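PDB 7CPX: lovastatin nonaketide synthase, polyketide synthase component from Aspergillus terreus, which assembles, together with its partner LovC, the nonaketide backbone of lovastatin, joining nine malonyl-CoA units with programmed reduction and methylation to give carrier-bound dihydromonacolin L. Local coordinates for residues A[1434-1439]-A[1807-1812]; A[2407-2412]-A[2427-2432]. The protein carries 2 engineered substitutions. One frame throughout, in Å; residues are numbered along the deposited sequence.

Contact 1: A[1434-1439]-A[1807-1812]; sequences AHRYQS and IPRLKR
H1435 and R1809 lie against each other, the arginine methylene CG sitting over one face of the imidazole in a CH-pi contact, 3.9 Å from CG to the ring centroid of H1435. The ring swings out to the strand because its CG is anti to the backbone N (chi1 162°), and this points NE2 at the carbonyl of I1807. H1435 NE2 donates to I1807 O over 3.1 Å; the acceptor lies in the imidazole plane, while the donor stands above the carbonyl plane.

Beyond CG the R1809 chain bends, and its guanidinium edge meets the helix end: NE donates to H1435 O and NH2 to R1436 O, both modelled very short, with H1435 O less surely placed. Q1438 CG meets R1809 CD, and Q1438 NE2 donates back to A1434 O.

Farther out, R1436, whose NE lies 4.5 Å from R1809 NH2, turns NH1 to a salt bridge with E1795, which may ease the approach of the two positive charges. The contact seats the C-terminal end of helix 1420-1436, which leads into the methyltransferase's Rossmann-like sheet, on strand 1804-1811 of a neighbouring sheet, consistent with the structural ketoreductase subdomain of such synthases.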
loop_
_atom_site.group_PDB
_atom_site.type_symbol
_atom_site.label_atom_id
_atom_site.label_comp_id
_atom_site.label_asym_id
_atom_site.label_seq_id
_atom_site.Cartn_x
_atom_site.Cartn_y
_atom_site.Cartn_z
ATOM N N ALA A 1434 -14.827 10.446 65.792
ATOM C CA ALA A 1434 -14.301 11.022 64.562
ATOM C C ALA A 1434 -15.305 11.963 63.916
ATOM O O ALA A 1434 -14.913 12.926 63.248
ATOM C CB ALA A 1434 -13.913 9.912 63.586
ATOM N N HIS A 1435 -16.601 11.701 64.091
ATOM C CA HIS A 1435 -17.606 12.645 63.627
ATOM C C HIS A 1435 -17.501 13.957 64.388
ATOM O O HIS A 1435 -17.399 15.030 63.784
ATOM C CB HIS A 1435 -19.000 12.044 63.793
ATOM C CG HIS A 1435 -20.101 13.055 63.745
ATOM N ND1 HIS A 1435 -20.767 13.377 62.582
ATOM C CD2 HIS A 1435 -20.645 13.827 64.715
ATOM C CE1 HIS A 1435 -21.678 14.298 62.840
ATOM N NE2 HIS A 1435 -21.622 14.591 64.125
ATOM N N ARG A 1436 -17.506 13.889 65.720
ATOM C CA ARG A 1436 -17.440 15.116 66.505
ATOM C C ARG A 1436 -16.097 15.813 66.318
ATOM O O ARG A 1436 -16.049 17.028 66.098
ATOM C CB ARG A 1436 -17.696 14.810 67.977
ATOM C CG ARG A 1436 -17.760 16.049 68.846
ATOM C CD ARG A 1436 -16.416 16.368 69.464
ATOM N NE ARG A 1436 -16.135 17.799 69.493
ATOM C CZ ARG A 1436 -16.491 18.618 70.473
ATOM N NH1 ARG A 1436 -17.181 18.191 71.518
ATOM N NH2 ARG A 1436 -16.143 19.899 70.404
ATOM N N TYR A 1437 -15.001 15.064 66.401
ATOM C CA TYR A 1437 -13.667 15.572 66.093
ATOM C C TYR A 1437 -13.275 15.014 64.733
ATOM O O TYR A 1437 -13.018 13.814 64.602
ATOM C CB TYR A 1437 -12.643 15.165 67.151
ATOM C CG TYR A 1437 -13.067 15.390 68.582
ATOM C CD1 TYR A 1437 -12.962 16.640 69.173
ATOM C CD2 TYR A 1437 -13.548 14.342 69.351
ATOM C CE1 TYR A 1437 -13.340 16.842 70.486
ATOM C CE2 TYR A 1437 -13.930 14.534 70.663
ATOM C CZ TYR A 1437 -13.821 15.785 71.227
ATOM O OH TYR A 1437 -14.201 15.981 72.535
ATOM N N GLN A 1438 -13.228 15.877 63.728
ATOM C CA GLN A 1438 -12.840 15.461 62.390
ATOM C C GLN A 1438 -11.347 15.679 62.177
ATOM O O GLN A 1438 -10.684 16.398 62.929
ATOM C CB GLN A 1438 -13.629 16.229 61.336
ATOM C CG GLN A 1438 -15.125 15.996 61.380
ATOM C CD GLN A 1438 -15.570 14.864 60.475
ATOM O OE1 GLN A 1438 -16.126 15.096 59.402
ATOM N NE2 GLN A 1438 -15.329 13.631 60.904
ATOM N N SER A 1439 -10.825 15.047 61.129
ATOM C CA SER A 1439 -9.413 15.167 60.777
ATOM C C SER A 1439 -8.524 14.799 61.961
ATOM O O SER A 1439 -7.491 15.423 62.211
ATOM C CB SER A 1439 -9.095 16.577 60.275
ATOM O OG SER A 1439 -9.743 16.837 59.044
ATOM N N ILE A 1807 -24.301 17.597 66.548
ATOM C CA ILE A 1807 -23.665 18.539 65.631
ATOM C C ILE A 1807 -23.760 17.999 64.217
ATOM O O ILE A 1807 -23.749 16.782 63.984
ATOM C CB ILE A 1807 -22.184 18.786 66.004
ATOM C CG1 ILE A 1807 -22.062 20.093 66.794
ATOM C CG2 ILE A 1807 -21.280 18.801 64.768
ATOM C CD1 ILE A 1807 -20.643 20.485 67.161
ATOM N N PRO A 1808 -23.870 18.899 63.240
ATOM C CA PRO A 1808 -23.835 18.485 61.838
ATOM C C PRO A 1808 -22.438 18.573 61.250
ATOM O O PRO A 1808 -21.652 19.468 61.567
ATOM C CB PRO A 1808 -24.765 19.504 61.171
ATOM C CG PRO A 1808 -24.495 20.760 61.939
ATOM C CD PRO A 1808 -24.134 20.344 63.357
ATOM N N ARG A 1809 -22.139 17.622 60.372
ATOM C CA ARG A 1809 -20.885 17.624 59.638
ATOM C C ARG A 1809 -21.160 17.240 58.195
ATOM O O ARG A 1809 -21.955 16.338 57.925
ATOM C CB ARG A 1809 -19.871 16.666 60.270
ATOM C CG ARG A 1809 -19.602 16.961 61.734
ATOM C CD ARG A 1809 -18.126 17.071 62.021
ATOM N NE ARG A 1809 -17.870 17.300 63.438
ATOM C CZ ARG A 1809 -18.043 18.463 64.049
ATOM N NH1 ARG A 1809 -18.479 19.528 63.398
ATOM N NH2 ARG A 1809 -17.782 18.558 65.350
ATOM N N LEU A 1810 -20.501 17.929 57.271
ATOM C CA LEU A 1810 -20.738 17.711 55.851
ATOM C C LEU A 1810 -19.928 16.511 55.386
ATOM O O LEU A 1810 -18.693 16.553 55.377
ATOM C CB LEU A 1810 -20.366 18.959 55.058
ATOM C CG LEU A 1810 -20.874 20.265 55.670
ATOM C CD1 LEU A 1810 -20.534 21.441 54.785
ATOM C CD2 LEU A 1810 -22.367 20.189 55.913
ATOM N N LYS A 1811 -20.619 15.441 55.001
ATOM C CA LYS A 1811 -19.974 14.220 54.543
ATOM C C LYS A 1811 -20.474 13.872 53.151
ATOM O O LYS A 1811 -21.682 13.864 52.899
ATOM C CB LYS A 1811 -20.237 13.063 55.510
ATOM C CG LYS A 1811 -19.744 13.344 56.920
ATOM C CD LYS A 1811 -19.004 12.164 57.530
ATOM C CE LYS A 1811 -19.956 11.106 58.059
ATOM N NZ LYS A 1811 -19.253 10.147 58.956
ATOM N N ARG A 1812 -19.538 13.579 52.254
ATOM C CA ARG A 1812 -19.887 13.288 50.870
ATOM C C ARG A 1812 -20.945 12.198 50.820
ATOM O O ARG A 1812 -20.694 11.058 51.223
ATOM C CB ARG A 1812 -18.646 12.857 50.092
ATOM C CG ARG A 1812 -17.486 13.838 50.139
ATOM C CD ARG A 1812 -17.848 15.169 49.513
ATOM N NE ARG A 1812 -16.691 16.048 49.402
ATOM C CZ ARG A 1812 -16.743 17.308 48.995
ATOM N NH1 ARG A 1812 -17.886 17.874 48.645
ATOM N NH2 ARG A 1812 -15.621 18.019 48.936
#

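Contact 2: A[2407-2412]-A[2427-2432]; sequences PLDPAL and LKIPEY
I2429 reaches P2407 and D2409 through an extended side chain: CG1 is anti to the carbonyl carbon (chi1 -56°) and CD1 continues straight on (chi2 178°). The terminal methyl therefore lies alongside the other segment, with I2429 CD1 3.7 Å from P2407 CB and 3.6 Å from D2409 CA. L2408, with its CG beside the backbone N, carries CD1 to the flank of L2427, 4.1 Å from that residue's CB. The L2408 side chain also slants across K2428, where CB of the leucine meets CG of the lysine at 4.0 Å.

Under these side chains the two backbones run in broadly the same direction, 36° apart, and join in a single parallel beta bridge centred on L2408 and K2428. L2408 N donates to L2427 O at 2.7 Å, nearly in line with the carbonyl, and I2429 N donates back to L2408 O at the same 2.7 Å, from a position tilted off the carbonyl plane. Past the bridge, the ring of P2410 packs on I2429, with P2410 CD 3.8 Å from I2429 CB, and its CG and CB rest beside CB of E2431. D2409 touches I2429 CD1 with its CB and closes an Asx turn: its OD1 accepts from A2411 N at 3.0 Å, met from above the carboxylate plane, at the start of the short 3-10 turn.

The charged ends work elsewhere. K2428 NZ goes to F2419 O within the intervening loop, and E2431 OE2 binds N1465 ND2 in the methyltransferase region. Across the contact itself, then, two backbone bonds set the alignment and hydrocarbon fills in around them. No charged pair joins the two segments, so their pairing should depend little on ionisation.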
loop_
_atom_site.group_PDB
_atom_site.type_symbol
_atom_site.label_atom_id
_atom_site.label_comp_id
_atom_site.label_asym_id
_atom_site.label_seq_id
_atom_site.Cartn_x
_atom_site.Cartn_y
_atom_site.Cartn_z
ATOM N N PRO A 2407 -13.039 19.381 47.504
ATOM C CA PRO A 2407 -12.108 18.749 48.443
ATOM C C PRO A 2407 -11.181 19.787 49.050
ATOM O O PRO A 2407 -10.372 20.399 48.346
ATOM C CB PRO A 2407 -11.355 17.737 47.570
ATOM C CG PRO A 2407 -12.284 17.449 46.444
ATOM C CD PRO A 2407 -13.017 18.731 46.182
ATOM N N LEU A 2408 -11.300 20.000 50.357
ATOM C CA LEU A 2408 -10.608 21.098 51.022
ATOM C C LEU A 2408 -9.140 20.734 51.197
ATOM O O LEU A 2408 -8.797 19.863 52.003
ATOM C CB LEU A 2408 -11.269 21.398 52.364
ATOM C CG LEU A 2408 -12.774 21.652 52.278
ATOM C CD1 LEU A 2408 -13.354 21.826 53.660
ATOM C CD2 LEU A 2408 -13.068 22.870 51.422
ATOM N N ASP A 2409 -8.277 21.398 50.441
ATOM C CA ASP A 2409 -6.848 21.136 50.516
ATOM C C ASP A 2409 -6.262 21.833 51.738
ATOM O O ASP A 2409 -6.394 23.056 51.861
ATOM C CB ASP A 2409 -6.155 21.627 49.252
ATOM C CG ASP A 2409 -4.686 21.255 49.211
ATOM O OD1 ASP A 2409 -4.216 20.571 50.144
ATOM O OD2 ASP A 2409 -4.000 21.646 48.242
ATOM N N PRO A 2410 -5.618 21.110 52.658
ATOM C CA PRO A 2410 -4.963 21.796 53.783
ATOM C C PRO A 2410 -3.928 22.811 53.338
ATOM O O PRO A 2410 -3.710 23.809 54.036
ATOM C CB PRO A 2410 -4.327 20.644 54.572
ATOM C CG PRO A 2410 -5.148 19.454 54.228
ATOM C CD PRO A 2410 -5.565 19.644 52.802
ATOM N N ALA A 2411 -3.278 22.585 52.194
ATOM C CA ALA A 2411 -2.310 23.553 51.691
ATOM C C ALA A 2411 -2.947 24.917 51.475
ATOM O O ALA A 2411 -2.269 25.945 51.584
ATOM C CB ALA A 2411 -1.690 23.046 50.388
ATOM N N LEU A 2412 -4.245 24.950 51.170
ATOM C CA LEU A 2412 -4.987 26.191 51.001
ATOM C C LEU A 2412 -5.776 26.561 52.251
ATOM O O LEU A 2412 -6.708 27.370 52.172
ATOM C CB LEU A 2412 -5.923 26.082 49.797
ATOM C CG LEU A 2412 -5.243 25.755 48.466
ATOM C CD1 LEU A 2412 -6.269 25.633 47.355
ATOM C CD2 LEU A 2412 -4.201 26.807 48.121
ATOM N N LEU A 2427 -14.522 16.746 54.617
ATOM C CA LEU A 2427 -14.264 17.148 53.242
ATOM C C LEU A 2427 -12.837 17.643 53.029
ATOM O O LEU A 2427 -12.580 18.361 52.056
ATOM C CB LEU A 2427 -15.255 18.236 52.824
ATOM C CG LEU A 2427 -16.708 18.005 53.245
ATOM C CD1 LEU A 2427 -17.600 19.106 52.702
ATOM C CD2 LEU A 2427 -17.198 16.645 52.786
ATOM N N LYS A 2428 -11.908 17.276 53.905
ATOM C CA LYS A 2428 -10.542 17.773 53.847
ATOM C C LYS A 2428 -9.607 16.734 53.239
ATOM O O LYS A 2428 -9.759 15.529 53.453
ATOM C CB LYS A 2428 -10.059 18.168 55.243
ATOM C CG LYS A 2428 -10.797 19.370 55.809
ATOM C CD LYS A 2428 -10.388 19.669 57.238
ATOM C CE LYS A 2428 -11.079 20.918 57.760
ATOM N NZ LYS A 2428 -10.713 21.216 59.172
ATOM N N ILE A 2429 -8.637 17.221 52.471
ATOM C CA ILE A 2429 -7.692 16.378 51.740
ATOM C C ILE A 2429 -6.560 15.957 52.672
ATOM O O ILE A 2429 -6.273 16.664 53.650
ATOM C CB ILE A 2429 -7.143 17.116 50.507
ATOM C CG1 ILE A 2429 -8.293 17.581 49.610
ATOM C CG2 ILE A 2429 -6.185 16.231 49.713
ATOM C CD1 ILE A 2429 -7.837 18.366 48.398
ATOM N N PRO A 2430 -5.903 14.812 52.426
ATOM C CA PRO A 2430 -4.662 14.501 53.145
ATOM C C PRO A 2430 -3.715 15.687 53.230
ATOM O O PRO A 2430 -3.703 16.548 52.344
ATOM C CB PRO A 2430 -4.055 13.363 52.314
ATOM C CG PRO A 2430 -5.214 12.757 51.545
ATOM C CD PRO A 2430 -6.430 13.627 51.729
ATOM N N GLU A 2431 -2.916 15.737 54.296
ATOM C CA GLU A 2431 -2.010 16.852 54.542
ATOM C C GLU A 2431 -0.545 16.514 54.322
ATOM O O GLU A 2431 0.235 17.409 53.989
ATOM C CB GLU A 2431 -2.186 17.380 55.973
ATOM C CG GLU A 2431 -2.668 16.355 57.000
ATOM C CD GLU A 2431 -1.691 15.214 57.218
ATOM O OE1 GLU A 2431 -1.278 14.576 56.229
ATOM O OE2 GLU A 2431 -1.337 14.954 58.388
ATOM N N TYR A 2432 -0.152 15.256 54.498
ATOM C CA TYR A 2432 1.242 14.855 54.334
ATOM C C TYR A 2432 1.368 13.770 53.270
ATOM O O TYR A 2432 1.600 12.604 53.585
ATOM C CB TYR A 2432 1.818 14.357 55.662
ATOM C CG TYR A 2432 1.722 15.354 56.797
ATOM C CD1 TYR A 2432 1.736 16.721 56.553
ATOM C CD2 TYR A 2432 1.614 14.926 58.112
ATOM C CE1 TYR A 2432 1.646 17.632 57.587
ATOM C CE2 TYR A 2432 1.524 15.830 59.152
ATOM C CZ TYR A 2432 1.540 17.181 58.885
ATOM O OH TYR A 2432 1.452 18.086 59.918
#

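Overall arrangement
Contacts 1 and 2 have centres about 15 Å apart and touch directly. A methyl of L2427 packs on the strand of contact 1 at L1810, while the S1439 OG hydroxyl lies 3.4 Å from CD of K2428. R1812 ends next to the start of 2407-2412, with NH1 bonded to I2405 O. The ketoreductase tail thus returns to strand 1804-1811, where the backbones of L1810 and R2423 are also hydrogen-bonded, and to the edge of the methyltransferase region, where E2431 meets N1465. Contact 1 joins the end of helix 1420-1436 to strand 1804-1811; contact 2 ties the tail to itself beside that junction. Both lie away from the NADP pocket and the predicted catalytic residues.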